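PDB 4EI0: uncharacterized hypothetical protein from Parabacteroides merdae, which is of unknown function but belongs to the DUF4466 family, with a fold whose regular structure is mostly antiparallel beta sheet. Local coordinates for residues B[176-181]-B[191-196]; B[99-102]-B[107-110]; B[34-39]-B[146-151]; B[42-47]-B[133-138]. All blocks are in the same frame, centred on the assembly; numbering follows the deposited sequence.

Contact 1. Residues B[176-181]-B[191-196]; sequences HIYSKA and AKIDIM
K192 and Y178 make the polar part of this contact. The lysine chain bends at its third and fourth torsions and delivers NZ to the phenol, donating a hydrogen bond of 2.9 Å from K192 NZ to Y178 OH. N170 ties the pair together: its OD1 bonds K192 NZ and its ND2 bonds Y178 OH, so the hydroxyl of the buried Y178 has two polar partners.

Apolar contact follows along the same ring. K192 CE packs obliquely against its outer end, 3.8 Å from Y178 CZ, while I193 CD1 comes within 3.7 Å of Y178 CD2. With Y178 CG anti to the carbonyl carbon (chi1 -73°), the ring leans over H176, whose CD2 lies 3.2 Å above the centre of one face. At the margin, K180 CE and the selenomethionine methyl M196 CE meet loosely at 4.4 Å. A leucine in place of Y178 would probably leave K192 NZ and N170 without their shared hydroxyl and take away the flat surface over H176.

S179 is the N-cap of helix 180-185. Edge strand 176-178 and strand 195-199 flank strand 165-167 in an antiparallel sheet, and D194 and I195 form a classic beta bulge opposite L166.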
loop_
_atom_site.group_PDB
_atom_site.type_symbol
_atom_site.label_atom_id
_atom_site.label_comp_id
_atom_site.label_asym_id
_atom_site.label_seq_id
_atom_site.Cartn_x
_atom_site.Cartn_y
_atom_site.Cartn_z
ATOM N N HIS B 176 9.495 44.507 2.173
ATOM C CA HIS B 176 10.899 44.419 2.581
ATOM C C HIS B 176 11.097 45.287 3.775
ATOM O O HIS B 176 10.594 46.390 3.805
ATOM C CB HIS B 176 11.825 44.845 1.429
ATOM C CG HIS B 176 13.304 44.632 1.728
ATOM N ND1 HIS B 176 13.953 43.474 1.456
ATOM C CD2 HIS B 176 14.214 45.446 2.374
ATOM C CE1 HIS B 176 15.245 43.601 1.850
ATOM N NE2 HIS B 176 15.386 44.780 2.437
ATOM N N ILE B 177 11.821 44.793 4.778
ATOM C CA ILE B 177 12.100 45.551 6.003
ATOM C C ILE B 177 13.528 46.081 5.907
ATOM O O ILE B 177 14.470 45.320 5.903
ATOM C CB ILE B 177 11.994 44.682 7.301
ATOM C CG1 ILE B 177 10.733 43.780 7.325
ATOM C CG2 ILE B 177 12.063 45.578 8.500
ATOM C CD1 ILE B 177 9.422 44.502 7.142
ATOM N N TYR B 178 13.642 47.394 5.816
ATOM C CA TYR B 178 14.882 48.150 5.820
ATOM C C TYR B 178 15.088 48.598 7.239
ATOM O O TYR B 178 14.132 48.803 7.951
ATOM C CB TYR B 178 14.762 49.401 4.914
ATOM C CG TYR B 178 14.779 49.033 3.442
ATOM C CD1 TYR B 178 15.937 48.508 2.858
ATOM C CD2 TYR B 178 13.642 49.123 2.657
ATOM C CE1 TYR B 178 15.954 48.116 1.525
ATOM C CE2 TYR B 178 13.658 48.731 1.305
ATOM C CZ TYR B 178 14.826 48.245 0.748
ATOM O OH TYR B 178 14.873 47.858 -0.567
ATOM N N SER B 179 16.340 48.748 7.628
ATOM C CA SER B 179 16.733 49.153 8.972
ATOM C C SER B 179 17.276 50.536 9.003
ATOM O O SER B 179 17.511 51.170 7.972
ATOM C CB SER B 179 17.849 48.237 9.476
ATOM O OG SER B 179 18.993 48.353 8.637
ATOM N N LYS B 180 17.497 51.025 10.206
ATOM C CA LYS B 180 18.102 52.315 10.387
ATOM C C LYS B 180 19.533 52.336 9.826
ATOM O O LYS B 180 19.974 53.367 9.347
ATOM C CB LYS B 180 18.052 52.716 11.859
ATOM C CG LYS B 180 16.637 53.065 12.327
ATOM C CD LYS B 180 16.552 53.292 13.834
ATOM C CE LYS B 180 15.283 54.063 14.190
ATOM N NZ LYS B 180 15.059 54.280 15.635
ATOM N N ALA B 181 20.229 51.201 9.874
ATOM C CA ALA B 181 21.577 51.094 9.321
ATOM C C ALA B 181 21.496 51.228 7.822
ATOM O O ALA B 181 22.319 51.907 7.224
ATOM C CB ALA B 181 22.179 49.750 9.643
ATOM N N ALA B 191 12.918 57.124 0.398
ATOM C CA ALA B 191 11.883 57.357 -0.625
ATOM C C ALA B 191 11.032 56.108 -0.947
ATOM O O ALA B 191 9.947 56.233 -1.437
ATOM C CB ALA B 191 12.500 57.957 -1.869
ATOM N N LYS B 192 11.545 54.909 -0.675
ATOM C CA LYS B 192 10.832 53.624 -0.868
ATOM C C LYS B 192 9.984 53.206 0.353
ATOM O O LYS B 192 9.290 52.202 0.284
ATOM C CB LYS B 192 11.849 52.476 -1.103
ATOM C CG LYS B 192 12.221 52.264 -2.545
ATOM C CD LYS B 192 13.597 51.637 -2.709
ATOM C CE LYS B 192 13.622 50.226 -2.202
ATOM N NZ LYS B 192 14.409 49.313 -3.065
ATOM N N ILE B 193 10.097 53.934 1.470
ATOM C CA ILE B 193 9.481 53.506 2.711
ATOM C C ILE B 193 8.038 53.954 2.730
ATOM O O ILE B 193 7.739 55.144 2.540
ATOM C CB ILE B 193 10.180 54.048 3.971
ATOM C CG1 ILE B 193 11.676 53.724 3.937
ATOM C CG2 ILE B 193 9.515 53.429 5.229
ATOM C CD1 ILE B 193 12.026 52.318 3.584
ATOM N N ASP B 194 7.163 52.985 3.011
ATOM C CA ASP B 194 5.736 53.186 3.093
ATOM C C ASP B 194 5.226 53.294 4.527
ATOM O O ASP B 194 4.316 54.090 4.807
ATOM C CB ASP B 194 5.045 52.059 2.274
ATOM C CG ASP B 194 5.452 52.135 0.812
ATOM O OD1 ASP B 194 5.306 53.261 0.274
ATOM O OD2 ASP B 194 5.984 51.151 0.233
ATOM N N ILE B 195 5.831 52.553 5.431
ATOM C CA ILE B 195 5.378 52.516 6.822
ATOM C C ILE B 195 6.598 52.460 7.721
ATOM O O ILE B 195 7.558 51.731 7.430
ATOM C CB ILE B 195 4.473 51.263 7.100
ATOM C CG1 ILE B 195 3.109 51.413 6.407
ATOM C CG2 ILE B 195 4.226 51.103 8.585
ATOM C CD1 ILE B 195 2.206 50.199 6.457
HETATM N N MSE B 196 6.564 53.230 8.802
HETATM C CA MSE B 196 7.546 53.115 9.867
HETATM C C MSE B 196 6.879 52.483 11.071
HETATM O O MSE B 196 5.868 52.996 11.574
HETATM C CB MSE B 196 8.121 54.465 10.263
HETATM C CG MSE B 196 9.129 54.363 11.430
HETATM SE SE MSE B 196 9.874 56.069 11.861
HETATM C CE MSE B 196 11.286 55.545 13.166
#

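Contact 2. Residues B[99-102]-B[107-110]; sequences IDFT and AATL
The phenyl ring of F101 meets A108 at its edge: the alanine methyl CB lies near the ring plane, 3.8 Å from F101 CE2. L110 reaches the same ring obliquely, its CD1 4.1 Å from F101 CZ. Elsewhere the ring packs on V86 and C87, and on M42 of strand 35-43, which pairs with 107-115 in the opposite sheet. F101 holds CG anti to its carbonyl carbon (chi1 -73°), which aims the far end of the ring, CE2 and CZ, at strand 107-115.

This is face-to-face packing of two antiparallel sheets, a beta sandwich. Strand 96-100 belongs to one layer and strand 107-115 to the other, and the four residues between the segments carry the chain across. The backbones stay well apart, with I99 CA and L110 CA 9.7 Å from each other, and side chains fill the interval.

Next to the ring, I99 offers its CG2 branch to L110, 3.9 Å from L110 CD1. One methyl of L110 thus serves both I99 and F101. F68 of strand 67-75 touches I99 and L110 alike, extending the apolar layer, and L51 of strand 51-58 lies against both F101 and A108. On the other side of strand 107-115, A107 packs on I82 of the second subunit.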
loop_
_atom_site.group_PDB
_atom_site.type_symbol
_atom_site.label_atom_id
_atom_site.label_comp_id
_atom_site.label_asym_id
_atom_site.label_seq_id
_atom_site.Cartn_x
_atom_site.Cartn_y
_atom_site.Cartn_z
ATOM N N ILE B 99 9.916 10.247 -14.586
ATOM C CA ILE B 99 10.453 9.417 -13.522
ATOM C C ILE B 99 10.304 7.933 -13.946
ATOM O O ILE B 99 9.286 7.558 -14.524
ATOM C CB ILE B 99 9.761 9.691 -12.187
ATOM C CG1 ILE B 99 10.555 9.048 -11.055
ATOM C CG2 ILE B 99 8.320 9.194 -12.269
ATOM C CD1 ILE B 99 10.131 9.484 -9.663
ATOM N N ASP B 100 11.326 7.136 -13.650
ATOM C CA ASP B 100 11.372 5.705 -14.015
ATOM C C ASP B 100 11.153 4.846 -12.808
ATOM O O ASP B 100 11.768 5.096 -11.756
ATOM C CB ASP B 100 12.742 5.322 -14.563
ATOM C CG ASP B 100 12.970 5.803 -15.974
ATOM O OD1 ASP B 100 12.003 5.903 -16.720
ATOM O OD2 ASP B 100 14.119 6.078 -16.337
ATOM N N PHE B 101 10.348 3.790 -12.962
ATOM C CA PHE B 101 10.232 2.829 -11.883
ATOM C C PHE B 101 11.463 1.913 -11.906
ATOM O O PHE B 101 11.857 1.448 -12.942
ATOM C CB PHE B 101 8.956 2.024 -12.032
ATOM C CG PHE B 101 7.722 2.788 -11.698
ATOM C CD1 PHE B 101 7.138 3.597 -12.628
ATOM C CD2 PHE B 101 7.117 2.634 -10.471
ATOM C CE1 PHE B 101 6.010 4.297 -12.331
ATOM C CE2 PHE B 101 6.002 3.355 -10.148
ATOM C CZ PHE B 101 5.434 4.176 -11.075
ATOM N N THR B 102 12.072 1.662 -10.762
ATOM C CA THR B 102 13.175 0.698 -10.663
ATOM C C THR B 102 12.727 -0.497 -9.836
ATOM O O THR B 102 13.509 -1.373 -9.609
ATOM C CB THR B 102 14.421 1.352 -10.030
ATOM O OG1 THR B 102 14.004 2.043 -8.844
ATOM C CG2 THR B 102 15.035 2.393 -11.028
ATOM N N ALA B 107 0.983 -1.190 -9.278
ATOM C CA ALA B 107 0.114 -0.089 -8.837
ATOM C C ALA B 107 0.921 0.863 -7.990
ATOM O O ALA B 107 1.717 0.434 -7.144
ATOM C CB ALA B 107 -1.160 -0.574 -8.097
ATOM N N ALA B 108 0.768 2.160 -8.254
ATOM C CA ALA B 108 1.505 3.148 -7.439
ATOM C C ALA B 108 0.775 4.483 -7.492
ATOM O O ALA B 108 0.010 4.754 -8.403
ATOM C CB ALA B 108 2.908 3.330 -7.943
ATOM N N THR B 109 1.016 5.294 -6.475
ATOM C CA THR B 109 0.573 6.688 -6.454
ATOM C C THR B 109 1.729 7.585 -6.137
ATOM O O THR B 109 2.350 7.445 -5.094
ATOM C CB THR B 109 -0.497 6.910 -5.405
ATOM O OG1 THR B 109 -1.584 6.069 -5.689
ATOM C CG2 THR B 109 -0.990 8.372 -5.392
ATOM N N LEU B 110 2.085 8.412 -7.091
ATOM C CA LEU B 110 3.243 9.270 -6.979
ATOM C C LEU B 110 2.753 10.675 -6.835
ATOM O O LEU B 110 1.748 11.037 -7.453
ATOM C CB LEU B 110 4.125 9.200 -8.220
ATOM C CG LEU B 110 4.820 7.870 -8.558
ATOM C CD1 LEU B 110 5.500 8.056 -9.894
ATOM C CD2 LEU B 110 5.799 7.461 -7.444
#

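Contact 3. Residues B[34-39]-B[146-151]; sequences NEIEFA and YKISKM
F38 and Y146 reach for each other from opposite directions, one from each sheet. Their rings meet obliquely, with planes at 51° and centroids 5.8 Å apart. The F38 ring presents its edge: Y146 CE2 lies in its plane, 3.6 Å from F38 CZ. The tyrosine oxygen runs on past this edge, Y146 OH coming to 3.7 Å from F38 CE2. Both rings have CG anti to their own carbonyl carbon (chi1 -66° in F38, -62° in Y146), a torsion that sends each across the interval. F127 of strand 124-133 lies against both rings, and F129 meets F38 as well, making an aromatic cluster.

Two residues along each segment, I36 and I148 approach obliquely through their outermost methyls, I36 CD1 and I148 CD1 being 4.0 Å apart. Just beyond, S149 OG accepts from M151 N at 2.9 Å in an ST turn. An alanine at Y146 is likely to open a gap beside the edge of F38 and leave that ring freer to shift.

Carbon contacts carry this meeting of strands 35-43 and 138-147, so shape and burial hold it, whereas the E37 salt bridge to R23 is on the other face of strand 35-43.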
loop_
_atom_site.group_PDB
_atom_site.type_symbol
_atom_site.label_atom_id
_atom_site.label_comp_id
_atom_site.label_asym_id
_atom_site.label_seq_id
_atom_site.Cartn_x
_atom_site.Cartn_y
_atom_site.Cartn_z
ATOM N N ASN B 34 5.209 29.058 -4.697
ATOM C CA ASN B 34 4.599 27.954 -3.901
ATOM C C ASN B 34 4.410 26.736 -4.832
ATOM O O ASN B 34 4.543 26.796 -6.050
ATOM C CB ASN B 34 3.175 28.330 -3.385
ATOM C CG ASN B 34 3.182 29.131 -2.092
ATOM O OD1 ASN B 34 4.213 29.408 -1.557
ATOM N ND2 ASN B 34 1.990 29.520 -1.609
ATOM N N GLU B 35 4.061 25.636 -4.237
ATOM C CA GLU B 35 3.828 24.431 -5.006
ATOM C C GLU B 35 2.344 24.180 -5.267
ATOM O O GLU B 35 1.485 24.605 -4.479
ATOM C CB GLU B 35 4.509 23.269 -4.286
ATOM C CG GLU B 35 3.925 22.917 -2.953
ATOM C CD GLU B 35 4.849 22.058 -2.082
ATOM O OE1 GLU B 35 6.106 22.079 -2.196
ATOM O OE2 GLU B 35 4.270 21.327 -1.272
ATOM N N ILE B 36 2.039 23.530 -6.391
ATOM C CA ILE B 36 0.745 22.881 -6.619
ATOM C C ILE B 36 1.083 21.379 -6.615
ATOM O O ILE B 36 1.977 20.902 -7.350
ATOM C CB ILE B 36 0.085 23.229 -7.957
ATOM C CG1 ILE B 36 0.099 24.730 -8.171
ATOM C CG2 ILE B 36 -1.322 22.652 -8.040
ATOM C CD1 ILE B 36 -0.659 25.180 -9.397
ATOM N N GLU B 37 0.410 20.669 -5.733
ATOM C CA GLU B 37 0.681 19.263 -5.472
ATOM C C GLU B 37 -0.415 18.377 -6.030
ATOM O O GLU B 37 -1.607 18.663 -5.834
ATOM C CB GLU B 37 0.733 19.038 -3.989
ATOM C CG GLU B 37 1.135 17.621 -3.617
ATOM C CD GLU B 37 1.104 17.382 -2.126
ATOM O OE1 GLU B 37 1.171 18.359 -1.346
ATOM O OE2 GLU B 37 1.017 16.212 -1.735
ATOM N N PHE B 38 -0.000 17.304 -6.691
ATOM C CA PHE B 38 -0.908 16.366 -7.354
ATOM C C PHE B 38 -0.573 14.929 -6.866
ATOM O O PHE B 38 0.580 14.643 -6.537
ATOM C CB PHE B 38 -0.762 16.449 -8.877
ATOM C CG PHE B 38 -1.199 17.751 -9.488
ATOM C CD1 PHE B 38 -0.341 18.819 -9.549
ATOM C CD2 PHE B 38 -2.469 17.901 -9.967
ATOM C CE1 PHE B 38 -0.748 20.016 -10.108
ATOM C CE2 PHE B 38 -2.894 19.099 -10.515
ATOM C CZ PHE B 38 -2.025 20.156 -10.591
ATOM N N ALA B 39 -1.574 14.046 -6.820
ATOM C CA ALA B 39 -1.379 12.629 -6.512
ATOM C C ALA B 39 -1.805 11.855 -7.753
ATOM O O ALA B 39 -2.982 11.872 -8.106
ATOM C CB ALA B 39 -2.197 12.207 -5.301
ATOM N N TYR B 146 -5.600 25.779 -14.195
ATOM C CA TYR B 146 -5.683 26.343 -12.891
ATOM C C TYR B 146 -5.154 27.789 -12.916
ATOM O O TYR B 146 -4.120 28.052 -13.533
ATOM C CB TYR B 146 -4.825 25.537 -11.928
ATOM C CG TYR B 146 -5.235 24.094 -11.759
ATOM C CD1 TYR B 146 -6.447 23.765 -11.109
ATOM C CD2 TYR B 146 -4.450 23.073 -12.242
ATOM C CE1 TYR B 146 -6.852 22.460 -10.964
ATOM C CE2 TYR B 146 -4.843 21.734 -12.123
ATOM C CZ TYR B 146 -6.018 21.432 -11.471
ATOM O OH TYR B 146 -6.375 20.120 -11.303
ATOM N N LYS B 147 -5.831 28.682 -12.194
ATOM C CA LYS B 147 -5.502 30.123 -12.180
ATOM C C LYS B 147 -4.343 30.375 -11.238
ATOM O O LYS B 147 -4.326 29.889 -10.119
ATOM C CB LYS B 147 -6.733 30.975 -11.773
ATOM N N ILE B 148 -3.335 31.122 -11.693
ATOM C CA ILE B 148 -2.210 31.507 -10.823
ATOM C C ILE B 148 -2.479 32.986 -10.435
ATOM O O ILE B 148 -2.808 33.836 -11.299
ATOM C CB ILE B 148 -0.847 31.366 -11.567
ATOM C CG1 ILE B 148 -0.667 29.949 -12.165
ATOM C CG2 ILE B 148 0.308 31.773 -10.688
ATOM C CD1 ILE B 148 -0.714 28.796 -11.183
ATOM N N SER B 149 -2.369 33.269 -9.152
ATOM C CA SER B 149 -2.634 34.550 -8.583
ATOM C C SER B 149 -1.609 35.578 -9.114
ATOM O O SER B 149 -0.523 35.213 -9.493
ATOM C CB SER B 149 -2.462 34.428 -7.091
ATOM O OG SER B 149 -2.610 35.676 -6.455
ATOM N N LYS B 150 -1.974 36.856 -9.059
ATOM C CA LYS B 150 -1.026 37.986 -9.230
ATOM C C LYS B 150 -0.276 38.342 -7.963
ATOM O O LYS B 150 0.668 39.156 -7.977
ATOM C CB LYS B 150 -1.764 39.231 -9.707
ATOM C CG LYS B 150 -2.292 39.125 -11.139
ATOM C CD LYS B 150 -2.999 40.395 -11.632
ATOM C CE LYS B 150 -2.434 41.687 -11.034
ATOM N NZ LYS B 150 -2.895 42.903 -11.770
HETATM N N MSE B 151 -0.675 37.747 -6.856
HETATM C CA MSE B 151 -0.158 38.190 -5.564
HETATM C C MSE B 151 1.284 37.776 -5.343
HETATM O O MSE B 151 1.766 36.797 -5.915
HETATM C CB MSE B 151 -1.003 37.637 -4.419
HETATM C CG MSE B 151 -2.370 38.219 -4.311
HETATM SE SE MSE B 151 -3.405 37.509 -2.793
HETATM C CE MSE B 151 -3.378 35.594 -3.369
#

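Contact 4. Residues B[42-47]-B[133-138]; sequences MAIPNE and ASNGQV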
loop_
_atom_site.group_PDB
_atom_site.type_symbol
_atom_site.label_atom_id
_atom_site.label_comp_id
_atom_site.label_asym_id
_atom_site.label_seq_id
_atom_site.Cartn_x
_atom_site.Cartn_y
_atom_site.Cartn_z
HETATM N N MSE B 42 -1.655 5.110 -10.730
HETATM C CA MSE B 42 -1.518 4.239 -11.907
HETATM C C MSE B 42 -1.751 2.797 -11.500
HETATM O O MSE B 42 -1.460 2.422 -10.381
HETATM C CB MSE B 42 -0.096 4.363 -12.477
HETATM C CG MSE B 42 0.315 5.782 -12.804
HETATM SE SE MSE B 42 2.226 6.028 -12.738
HETATM C CE MSE B 42 2.195 6.247 -10.726
ATOM N N ALA B 43 -2.293 1.979 -12.391
ATOM C CA ALA B 43 -2.553 0.548 -12.061
ATOM C C ALA B 43 -2.646 -0.272 -13.339
ATOM O O ALA B 43 -3.175 0.201 -14.335
ATOM C CB ALA B 43 -3.835 0.359 -11.229
ATOM N N ILE B 44 -2.071 -1.472 -13.295
ATOM C CA ILE B 44 -2.098 -2.419 -14.361
ATOM C C ILE B 44 -2.370 -3.752 -13.704
ATOM O O ILE B 44 -1.868 -4.006 -12.626
ATOM C CB ILE B 44 -0.787 -2.428 -15.174
ATOM C CG1 ILE B 44 -0.939 -3.333 -16.419
ATOM C CG2 ILE B 44 0.400 -2.879 -14.335
ATOM C CD1 ILE B 44 0.232 -3.274 -17.383
ATOM N N PRO B 45 -3.221 -4.591 -14.309
ATOM C CA PRO B 45 -3.376 -5.912 -13.718
ATOM C C PRO B 45 -2.015 -6.609 -13.657
ATOM O O PRO B 45 -1.243 -6.597 -14.623
ATOM C CB PRO B 45 -4.351 -6.614 -14.676
ATOM C CG PRO B 45 -5.073 -5.494 -15.353
ATOM C CD PRO B 45 -4.035 -4.433 -15.524
ATOM N N ASN B 46 -1.700 -7.182 -12.487
ATOM C CA ASN B 46 -0.361 -7.699 -12.199
ATOM C C ASN B 46 0.108 -8.774 -13.151
ATOM O O ASN B 46 1.282 -8.833 -13.462
ATOM C CB ASN B 46 -0.292 -8.276 -10.790
ATOM C CG ASN B 46 1.139 -8.445 -10.292
ATOM O OD1 ASN B 46 1.971 -7.537 -10.436
ATOM N ND2 ASN B 46 1.429 -9.590 -9.715
ATOM N N GLU B 47 -0.811 -9.571 -13.671
ATOM C CA GLU B 47 -0.452 -10.636 -14.602
ATOM C C GLU B 47 -0.103 -10.126 -16.020
ATOM O O GLU B 47 0.560 -10.828 -16.761
ATOM C CB GLU B 47 -1.551 -11.710 -14.636
ATOM C CG GLU B 47 -2.816 -11.332 -15.386
ATOM C CD GLU B 47 -3.836 -10.469 -14.612
ATOM O OE1 GLU B 47 -3.572 -9.922 -13.485
ATOM O OE2 GLU B 47 -4.950 -10.324 -15.184
ATOM N N ALA B 133 3.607 1.138 -19.114
ATOM C CA ALA B 133 3.836 -0.173 -18.489
ATOM C C ALA B 133 4.651 -1.137 -19.373
ATOM O O ALA B 133 4.816 -0.930 -20.576
ATOM C CB ALA B 133 2.498 -0.825 -18.163
ATOM N N SER B 134 5.077 -2.251 -18.790
ATOM C CA SER B 134 6.029 -3.152 -19.455
ATOM C C SER B 134 5.417 -4.011 -20.580
ATOM O O SER B 134 6.144 -4.720 -21.242
ATOM C CB SER B 134 6.710 -4.049 -18.436
ATOM O OG SER B 134 5.755 -4.902 -17.819
ATOM N N ASN B 135 4.096 -3.966 -20.755
ATOM C CA ASN B 135 3.442 -4.606 -21.896
ATOM C C ASN B 135 3.279 -3.642 -23.067
ATOM O O ASN B 135 2.571 -3.948 -23.993
ATOM C CB ASN B 135 2.063 -5.179 -21.497
ATOM C CG ASN B 135 1.137 -4.124 -20.952
ATOM O OD1 ASN B 135 1.568 -2.989 -20.709
ATOM N ND2 ASN B 135 -0.124 -4.500 -20.694
ATOM N N GLY B 136 3.924 -2.474 -23.014
ATOM C CA GLY B 136 3.820 -1.487 -24.080
ATOM C C GLY B 136 2.538 -0.684 -24.030
ATOM O O GLY B 136 2.296 0.123 -24.897
ATOM N N GLN B 137 1.696 -0.881 -23.021
ATOM C CA GLN B 137 0.517 -0.055 -22.914
ATOM C C GLN B 137 0.908 1.329 -22.358
ATOM O O GLN B 137 1.961 1.477 -21.716
ATOM C CB GLN B 137 -0.514 -0.704 -22.027
ATOM C CG GLN B 137 -1.372 -1.714 -22.751
ATOM C CD GLN B 137 -2.383 -2.368 -21.837
ATOM O OE1 GLN B 137 -2.214 -2.401 -20.628
ATOM N NE2 GLN B 137 -3.468 -2.882 -22.429
ATOM N N VAL B 138 0.067 2.316 -22.649
ATOM C CA VAL B 138 0.211 3.716 -22.167
ATOM C C VAL B 138 -1.153 4.220 -21.613
ATOM O O VAL B 138 -2.165 3.653 -21.941
ATOM C CB VAL B 138 0.693 4.629 -23.312
ATOM C CG1 VAL B 138 2.078 4.179 -23.803
ATOM C CG2 VAL B 138 -0.311 4.615 -24.458
#
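I44 pushes its CD1 methyl into the turn after strand 124-133, and the whole contact gathers round that atom. The tight part is its approach to A133: I44 CD1 and A133 CB stand 3.4 Å apart, closer than usual for two carbons. CG1 of I44 is anti to the backbone N (chi1 -173°) and the chain continues extended, which carries CD1 to full reach. L51 packs on I44 too, and L16 on A133, so I44 and A133 are buried. The amide of N135, only partly exposed, leads over to the open side, I44 CD1 lying 3.5 Å from N135 ND2 and 3.6 Å from N135 OD1.

The receiving loop is a type I beta turn from A133 to G136, linking antiparallel strands 124-133 and 138-147 as a hairpin. Two backbone bonds, G136 N to A133 O and A133 N to Q137 O at 3.1 Å, together with the positive phi of G136, make it a type I turn with a G1 beta bulge. An Asx turn overlaps its end, in which Q137 N donates to N135 OD1 at 3.1 Å from above the carbonyl plane, 61° out of it. At the end of the sandwich, I44, just past strand 35-43, ties that sheet to the hairpin of the other.

Outward, the contact thins. Q137 OE1 comes no nearer than 4.2 Å to I44 CD1; its stronger partner is the backbone N of L16, and N135 ND2 gives it a weak bond that helps fix the amide beside the methyl. G136 and S134 lie exposed at the apex, where S134 OG bonds K50 N. N46, on the continuing loop, packs on P83 of the second subunit.

Contacts 2, 3 and 4 all bridge the two sheets of the sandwich, whereas contact 1 lies at the edge of a separate sheet, 31 Å from contact 3 between centres and farther from the others. Contacts 3 and 4 share strand 35-43, which neighbours strand 107-115 of contact 2; M42 joins contacts 2 and 4, with M42 N 2.9 Å from A108 O and M42 CE packed on L110. T109 likewise touches A39. Contacts 2 and 3 are buried and apolar, aliphatic and aromatic. Contact 4, at the sandwich end, is only partly buried and mixes a methyl with amides. Contact 1 is also largely buried but adds a lysine-phenol hydrogen bond.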